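Side-chain contacts in peroxiredoxin (Mycobacterium tuberculosis, PDB 5EPF), which reduces hydrogen peroxide and organic hydroperoxides to water and alcohols with thiols as reductant, protecting the cell from oxidative stress and sensing peroxide signals: residues A[16-21]-A[107-112]; A[28-33]-A[37-42]. One frame throughout, in Å; residues are numbered along the deposited sequence. Where two conformers were deposited one is given.

Contact 1 (A[16-21]-A[107-112]); sequences ADFELP and AQFGVK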
ATOM      1  N   ALA A  16     -10.543   4.926   8.187  1.00 13.55           N
ATOM      2  CA  ALA A  16     -10.077   5.719   9.317  1.00 13.56           C
ATOM      3  C   ALA A  16      -8.618   6.139   9.118  1.00 12.45           C
ATOM      4  O   ALA A  16      -7.815   5.412   8.529  1.00 12.65           O
ATOM      5  CB  ALA A  16     -10.208   4.905  10.603  1.00 15.42           C
ATOM      6  N   ASP A  17      -8.281   7.344   9.571  1.00 12.11           N
ATOM      7  CA  ASP A  17      -6.898   7.803   9.529  1.00 11.44           C
ATOM      8  C   ASP A  17      -6.043   6.899  10.411  1.00 11.23           C
ATOM      9  O   ASP A  17      -6.533   6.283  11.355  1.00 12.92           O
ATOM     10  CB  ASP A  17      -6.856   9.263  10.005  1.00 11.64           C
ATOM     11  CG  ASP A  17      -5.607   9.999   9.569  1.00 10.54           C
ATOM     12  OD1 ASP A  17      -4.822   9.472   8.749  1.00 10.78           O
ATOM     13  OD2 ASP A  17      -5.408  11.140  10.049  1.00 12.06           O
ATOM     14  N   PHE A  18      -4.759   6.807  10.082  1.00  9.73           N
ATOM     15  CA  PHE A  18      -3.826   5.996  10.861  1.00  9.43           C
ATOM     16  C   PHE A  18      -2.430   6.573  10.712  1.00  9.44           C
ATOM     17  O   PHE A  18      -2.155   7.347   9.791  1.00  9.43           O
ATOM     18  CB  PHE A  18      -3.830   4.503  10.445  1.00  9.57           C
ATOM     19  CG  PHE A  18      -3.323   4.250   9.033  1.00  9.21           C
ATOM     20  CD1 PHE A  18      -1.960   4.152   8.779  1.00 10.24           C
ATOM     21  CD2 PHE A  18      -4.200   4.099   7.970  1.00  9.59           C
ATOM     22  CE1 PHE A  18      -1.494   3.915   7.482  1.00 11.52           C
ATOM     23  CE2 PHE A  18      -3.733   3.848   6.687  1.00  9.63           C
ATOM     24  CZ  PHE A  18      -2.385   3.761   6.439  1.00 11.45           C
ATOM     25  N   GLU A  19      -1.528   6.114  11.595  1.00  9.47           N
ATOM     26  CA  GLU A  19      -0.116   6.493  11.590  0.80 10.12           C
ATOM     27  C   GLU A  19       0.745   5.253  11.745  1.00  9.77           C
ATOM     28  O   GLU A  19       0.460   4.385  12.574  1.00 11.07           O
ATOM     29  CB  GLU A  19       0.229   7.448  12.748  0.80 14.36           C
ATOM     30  CG  GLU A  19      -0.347   8.842  12.602  0.80 18.42           C
ATOM     31  CD  GLU A  19       0.127   9.773  13.707  0.80 21.42           C
ATOM     32  OE1 GLU A  19       0.854   9.321  14.627  0.80 23.40           O
ATOM     33  OE2 GLU A  19      -0.223  10.967  13.652  0.80 23.28           O
ATOM     34  N   LEU A  20       1.810   5.183  10.947  1.00  9.10           N
ATOM     35  CA  LEU A  20       2.804   4.114  11.032  1.00  9.20           C
ATOM     36  C   LEU A  20       4.149   4.674  10.604  1.00  8.59           C
ATOM     37  O   LEU A  20       4.194   5.613   9.804  1.00  9.56           O
ATOM     38  CB  LEU A  20       2.471   2.952  10.081  1.00  8.78           C
ATOM     39  CG  LEU A  20       1.289   2.064  10.460  1.00  8.68           C
ATOM     40  CD1 LEU A  20       1.070   1.051   9.360  1.00  9.63           C
ATOM     41  CD2 LEU A  20       1.485   1.374  11.803  1.00  9.83           C
ATOM     42  N   PRO A  21       5.259   4.084  11.058  1.00  9.40           N
ATOM     43  CA  PRO A  21       6.579   4.535  10.593  1.00  9.97           C
ATOM     44  C   PRO A  21       6.915   4.050   9.187  1.00  9.33           C
ATOM     45  O   PRO A  21       6.586   2.924   8.797  1.00 10.36           O
ATOM     46  CB  PRO A  21       7.535   3.902  11.608  1.00 10.54           C
ATOM     47  CG  PRO A  21       6.828   2.644  12.040  1.00 10.84           C
ATOM     48  CD  PRO A  21       5.347   3.002  12.055  1.00 10.62           C
ATOM     49  N   ALA A 107      -5.592  -5.034  10.361  1.00 10.23           N
ATOM     50  CA  ALA A 107      -6.878  -5.372  10.961  1.00 10.95           C
ATOM     51  C   ALA A 107      -7.943  -4.344  10.598  1.00 11.27           C
ATOM     52  O   ALA A 107      -9.091  -4.703  10.301  1.00 12.48           O
ATOM     53  CB  ALA A 107      -6.737  -5.498  12.481  1.00 12.01           C
ATOM     54  N   GLN A 108      -7.580  -3.057  10.603  1.00 10.74           N
ATOM     55  CA  GLN A 108      -8.529  -2.023  10.213  0.55 11.68           C
ATOM     56  C   GLN A 108      -9.048  -2.257   8.797  1.00 11.95           C
ATOM     57  O   GLN A 108     -10.228  -2.031   8.518  1.00 14.11           O
ATOM     58  CB  GLN A 108      -7.869  -0.648  10.317  0.55 12.91           C
ATOM     59  CG  GLN A 108      -8.693   0.463   9.712  0.55 14.73           C
ATOM     60  CD  GLN A 108      -7.913   1.749   9.485  0.55 15.95           C
ATOM     61  OE1 GLN A 108      -8.446   2.703   8.931  0.55 16.27           O
ATOM     62  NE2 GLN A 108      -6.650   1.773   9.892  0.55 16.99           N
ATOM     63  N   PHE A 109      -8.184  -2.714   7.887  1.00  9.80           N
ATOM     64  CA  PHE A 109      -8.556  -2.962   6.499  1.00 10.41           C
ATOM     65  C   PHE A 109      -9.098  -4.369   6.262  1.00 11.71           C
ATOM     66  O   PHE A 109      -9.542  -4.672   5.142  1.00 13.14           O
ATOM     67  CB  PHE A 109      -7.359  -2.684   5.585  1.00  9.96           C
ATOM     68  CG  PHE A 109      -7.126  -1.220   5.301  1.00  8.91           C
ATOM     69  CD1 PHE A 109      -7.598  -0.653   4.115  1.00  9.27           C
ATOM     70  CD2 PHE A 109      -6.457  -0.405   6.212  1.00  9.96           C
ATOM     71  CE1 PHE A 109      -7.391   0.694   3.823  1.00  9.34           C
ATOM     72  CE2 PHE A 109      -6.244   0.946   5.937  1.00 10.12           C
ATOM     73  CZ  PHE A 109      -6.715   1.495   4.742  1.00  9.46           C
ATOM     74  N   GLY A 110      -9.101  -5.224   7.279  1.00 11.85           N
ATOM     75  CA  GLY A 110      -9.612  -6.571   7.122  1.00 12.55           C
ATOM     76  C   GLY A 110      -8.685  -7.527   6.411  1.00 11.61           C
ATOM     77  O   GLY A 110      -9.160  -8.519   5.845  1.00 14.73           O
ATOM     78  N   VAL A 111      -7.373  -7.275   6.440  1.00 10.28           N
ATOM     79  CA  VAL A 111      -6.392  -8.091   5.738  1.00 10.69           C
ATOM     80  C   VAL A 111      -5.380  -8.735   6.679  1.00 10.77           C
ATOM     81  O   VAL A 111      -4.415  -9.347   6.218  1.00 11.74           O
ATOM     82  CB  VAL A 111      -5.699  -7.325   4.587  1.00 10.30           C
ATOM     83  CG1 VAL A 111      -6.724  -6.852   3.572  1.00 12.17           C
ATOM     84  CG2 VAL A 111      -4.883  -6.146   5.102  1.00 11.01           C
ATOM     85  N   LYS A 112      -5.590  -8.634   7.988  1.00 11.68           N
ATOM     86  CA  LYS A 112      -4.668  -9.229   8.947  1.00 11.29           C
ATOM     87  C   LYS A 112      -4.837 -10.742   8.984  1.00 13.13           C
ATOM     88  O   LYS A 112      -5.952 -11.253   8.859  1.00 14.60           O
ATOM     89  CB  LYS A 112      -4.962  -8.679  10.342  1.00 12.52           C
ATOM     90  CG  LYS A 112      -4.010  -9.202  11.421  1.00 13.62           C
ATOM     91  CD  LYS A 112      -4.400  -8.681  12.793  1.00 15.87           C
ATOM     92  CE  LYS A 112      -3.644  -9.376  13.924  1.00 17.88           C
ATOM     93  NZ  LYS A 112      -4.124  -8.928  15.272  1.00 19.45           N
TER

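Contact 2 (A[28-33]-A[37-42]); sequences RRLSVL and GPVVLF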
ATOM      1  N   ARG A  28       4.351   8.428   9.675  1.00 10.75           N
ATOM      2  CA  ARG A  28       3.603   8.952   8.547  1.00 10.03           C
ATOM      3  C   ARG A  28       2.119   8.753   8.824  1.00 10.74           C
ATOM      4  O   ARG A  28       1.711   7.744   9.413  1.00 13.92           O
ATOM      5  CB  ARG A  28       3.965   8.207   7.270  1.00  9.69           C
ATOM      6  CG  ARG A  28       5.473   8.148   6.976  1.00  9.90           C
ATOM      7  CD  ARG A  28       6.096   9.530   6.840  1.00 10.78           C
ATOM      8  NE  ARG A  28       5.703  10.243   5.623  1.00  9.85           N
ATOM      9  CZ  ARG A  28       6.277  10.098   4.434  1.00 10.01           C
ATOM     10  NH1 ARG A  28       7.282   9.243   4.272  1.00 10.60           N
ATOM     11  NH2 ARG A  28       5.842  10.811   3.402  1.00 10.85           N
ATOM     12  N   ARG A  29       1.303   9.693   8.374  1.00 10.06           N
ATOM     13  CA  ARG A  29      -0.122   9.696   8.675  1.00 10.40           C
ATOM     14  C   ARG A  29      -0.900   9.682   7.368  1.00  9.26           C
ATOM     15  O   ARG A  29      -0.600  10.467   6.459  1.00  9.77           O
ATOM     16  CB  ARG A  29      -0.473  10.943   9.488  1.00 12.31           C
ATOM     17  CG  ARG A  29      -1.909  10.996   9.990  1.00 15.86           C
ATOM     18  CD  ARG A  29      -2.180  12.246  10.853  1.00 18.94           C
ATOM     19  NE  ARG A  29      -1.089  12.482  11.802  1.00 22.00           N
ATOM     20  CZ  ARG A  29      -0.463  13.644  11.991  1.00 24.91           C
ATOM     21  NH1 ARG A  29      -0.836  14.740  11.336  1.00 25.85           N
ATOM     22  NH2 ARG A  29       0.524  13.713  12.869  1.00 26.64           N
ATOM     23  N   LEU A  30      -1.906   8.800   7.270  1.00  9.32           N
ATOM     24  CA  LEU A  30      -2.669   8.695   6.024  1.00  9.55           C
ATOM     25  C   LEU A  30      -3.193  10.049   5.557  1.00  9.07           C
ATOM     26  O   LEU A  30      -3.070  10.393   4.379  1.00  9.49           O
ATOM     27  CB  LEU A  30      -3.806   7.682   6.170  1.00  9.27           C
ATOM     28  CG  LEU A  30      -4.664   7.536   4.904  1.00 10.17           C
ATOM     29  CD1 LEU A  30      -3.877   6.963   3.723  1.00 11.52           C
ATOM     30  CD2 LEU A  30      -5.910   6.714   5.173  1.00 10.95           C
ATOM     31  N   SER A  31      -3.782  10.828   6.465  1.00  9.65           N
ATOM     32  CA  SER A  31      -4.359  12.114   6.067  1.00 11.51           C
ATOM     33  C   SER A  31      -3.300  13.084   5.527  1.00 12.40           C
ATOM     34  O   SER A  31      -3.601  13.911   4.653  1.00 14.16           O
ATOM     35  CB  SER A  31      -5.120  12.716   7.243  1.00 13.34           C
ATOM     36  OG  SER A  31      -4.253  12.882   8.354  1.00 14.72           O
ATOM     37  N   VAL A  32      -2.061  12.990   6.006  1.00 12.01           N
ATOM     38  CA  VAL A  32      -0.991  13.816   5.458  1.00 12.43           C
ATOM     39  C   VAL A  32      -0.476  13.226   4.149  1.00 10.77           C
ATOM     40  O   VAL A  32      -0.167  13.967   3.202  1.00 11.18           O
ATOM     41  CB  VAL A  32       0.134  14.040   6.488  1.00 13.46           C
ATOM     42  CG1 VAL A  32       1.242  14.878   5.881  1.00 14.89           C
ATOM     43  CG2 VAL A  32      -0.419  14.676   7.759  1.00 14.99           C
ATOM     44  N   LEU A  33      -0.390  11.886   4.055  1.00  9.74           N
ATOM     45  CA  LEU A  33      -0.024  11.264   2.782  1.00  9.72           C
ATOM     46  C   LEU A  33      -1.013  11.622   1.673  1.00 10.83           C
ATOM     47  O   LEU A  33      -0.634  11.676   0.502  1.00 12.17           O
ATOM     48  CB  LEU A  33       0.066   9.746   2.962  1.00  9.10           C
ATOM     49  CG  LEU A  33       1.196   9.241   3.863  1.00  8.74           C
ATOM     50  CD1 LEU A  33       0.957   7.807   4.288  1.00 10.03           C
ATOM     51  CD2 LEU A  33       2.548   9.403   3.181  1.00 11.26           C
ATOM     52  N   GLY A  37      -3.323  14.315  -3.221  1.00 15.74           N
ATOM     53  CA  GLY A  37      -4.066  13.458  -4.104  1.00 13.37           C
ATOM     54  C   GLY A  37      -4.240  12.086  -3.495  1.00 11.20           C
ATOM     55  O   GLY A  37      -3.741  11.786  -2.398  1.00 12.03           O
ATOM     56  N   PRO A  38      -4.935  11.214  -4.224  1.00  9.27           N
ATOM     57  CA  PRO A  38      -5.186   9.853  -3.736  1.00  8.62           C
ATOM     58  C   PRO A  38      -3.903   9.109  -3.396  1.00  8.41           C
ATOM     59  O   PRO A  38      -2.822   9.400  -3.912  1.00 10.13           O
ATOM     60  CB  PRO A  38      -5.904   9.202  -4.929  1.00  9.50           C
ATOM     61  CG  PRO A  38      -6.578  10.367  -5.633  1.00 10.78           C
ATOM     62  CD  PRO A  38      -5.540  11.444  -5.552  1.00 10.42           C
ATOM     63  N   VAL A  39      -4.049   8.140  -2.506  1.00  7.75           N
ATOM     64  CA  VAL A  39      -2.977   7.212  -2.138  1.00  7.67           C
ATOM     65  C   VAL A  39      -3.374   5.812  -2.594  1.00  6.83           C
ATOM     66  O   VAL A  39      -4.481   5.343  -2.299  1.00  7.69           O
ATOM     67  CB  VAL A  39      -2.738   7.213  -0.613  1.00  8.93           C
ATOM     68  CG1 VAL A  39      -1.934   5.984  -0.190  1.00 10.18           C
ATOM     69  CG2 VAL A  39      -2.032   8.517  -0.153  1.00 10.55           C
ATOM     70  N   VAL A  40      -2.464   5.119  -3.264  1.00  6.73           N
ATOM     71  CA  VAL A  40      -2.626   3.706  -3.573  1.00  6.14           C
ATOM     72  C   VAL A  40      -1.844   2.944  -2.502  1.00  6.12           C
ATOM     73  O   VAL A  40      -0.602   2.922  -2.515  1.00  6.82           O
ATOM     74  CB  VAL A  40      -2.134   3.374  -4.985  1.00  6.68           C
ATOM     75  CG1 VAL A  40      -2.375   1.892  -5.278  1.00  8.04           C
ATOM     76  CG2 VAL A  40      -2.831   4.245  -6.011  1.00  8.89           C
ATOM     77  N   LEU A  41      -2.577   2.345  -1.555  1.00  5.98           N
ATOM     78  CA  LEU A  41      -2.011   1.690  -0.376  1.00  5.41           C
ATOM     79  C   LEU A  41      -1.997   0.194  -0.666  1.00  5.19           C
ATOM     80  O   LEU A  41      -3.058  -0.434  -0.740  1.00  6.30           O
ATOM     81  CB  LEU A  41      -2.865   1.988   0.863  1.00  6.32           C
ATOM     82  CG  LEU A  41      -2.342   1.423   2.187  1.00  6.56           C
ATOM     83  CD1 LEU A  41      -1.002   2.074   2.572  1.00  7.97           C
ATOM     84  CD2 LEU A  41      -3.393   1.607   3.286  1.00  8.72           C
ATOM     85  N   PHE A  42      -0.812  -0.370  -0.888  1.00  5.79           N
ATOM     86  CA  PHE A  42      -0.708  -1.755  -1.323  1.00  5.49           C
ATOM     87  C   PHE A  42      -0.109  -2.606  -0.210  1.00  5.61           C
ATOM     88  O   PHE A  42       1.067  -2.445   0.142  1.00  6.39           O
ATOM     89  CB  PHE A  42      -0.032  -1.920  -2.695  1.00  6.44           C
ATOM     90  CG  PHE A  42       1.463  -1.599  -2.776  1.00  6.94           C
ATOM     91  CD1 PHE A  42       2.411  -2.621  -2.708  1.00  7.26           C
ATOM     92  CD2 PHE A  42       1.910  -0.310  -3.044  1.00  6.96           C
ATOM     93  CE1 PHE A  42       3.769  -2.352  -2.842  1.00  8.01           C
ATOM     94  CE2 PHE A  42       3.282  -0.034  -3.176  1.00  7.31           C
ATOM     95  CZ  PHE A  42       4.193  -1.062  -3.091  1.00  8.03           C
TER
HETATM   96  O   HOH W   1      -0.914  11.511  -2.225  0.55 13.71           O

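Contact 1 (A[16-21]-A[107-112])
Gln108 and Phe18 bury the most surface here, and Ala16 flanks them on the outer side. In the conformer given, the Gln108 side chain leaves the last turn of helix 104-109 with CG anti to the backbone N (chi1 170°) and stays extended beyond it, so the amide reaches the loop at 16-18. Its carbon CD stops 3.8 Å from Ala16 O and 4.1 Å from Ala16 CB, which places the amide group against both the backbone and the methyl of that residue. The same amide borders the Phe18 ring, whose CD2 lies 4.6 Å from Gln108 CD. The ring and amide planes are 80° apart, which excludes a parallel stack.

Deeper in, two aromatic rings meet. Phe18 turns its CG between the backbone N and the carbonyl carbon (chi1 65°), and its CE2 comes to 3.9 Å from CE2 of Phe109. Phe18 CE2 lies at the edge of the Phe109 ring, near its plane, while the approach to the Phe18 ring is oblique; the two side chains cross at about a right angle. Both phenylalanines are buried, whereas Ala16 is exposed, so the pairing passes from a partly open polar margin to an apolar interior. Phe109 also meets the rings of Phe43 and Phe127, and Phe18 rests on Leu41 and Val105.

Gly110, with positive phi, is the first residue to leave helical backbone angles, in a Schellman motif with two bonds back into the last turn; one is Gly110 N to Ala107 O, 3.1 Å. The contact thus joins the loop entering the N-terminal hairpin, strands 19-21 and 27-29, to a helix end over the central sheet, consistent with the hairpin-bearing thioredoxin fold of peroxiredoxins.

Contact 2 (A[28-33]-A[37-42])
Water 1 lies between two backbone carbonyls, 2.7 Å from Leu33 O and 2.8 Å from Gly37 O, placed to donate to each, though more acceptors lie in reach than it has protons, so the two bonds may not both be made at once. The two directions open at about 99° at the water, somewhat below tetrahedral. The water can thus tie the end of helix 30-33 to the start of the 37-42 segment.

Beside this polar link lies the apolar part, carried by Val39, whose side chain points toward the helix. Its two methyls divide the work. CG2, anti to the carbonyl carbon, comes to 3.5 Å from Leu33 O and 4.0 Å from Leu33 CB. CG1, anti to the backbone N (chi1 163°), faces Leu30 CD1 at a looser 4.5 Å. The carbonyl facing the water is thus also packed against a valine methyl. Within the helical turn, Leu33 N binds Arg29 O at 2.8 Å, with Arg29 as the N-cap residue.

Helix 30-33 follows strand 27-29 of the N-terminal hairpin and lies against strand 39-43, which runs between strands 72-77 and 125-129 in the mixed sheet; Val39 also packs on Val74.

Both contacts fasten the N-terminal hairpin region to the body of the fold, contact 1 through the loop leading into it, contact 2 through the short helix leaving it. Contact 1 is partly buried, grading from exposed Ala16 to aromatic packing; contact 2 is buried, with aliphatic methyls and a water between carbonyls in place of rings and an amide. They share a framework: backbone bonds pair Phe18 with Leu30 and Leu20 with Arg28, with both contacts packing onto strand 39-43. A polar link joins them as well, where Asp17 OD2 probably hydrogen-bonds Ser31 OG, 2.7 Å away. Both contacts lie away from the active-site Cys52.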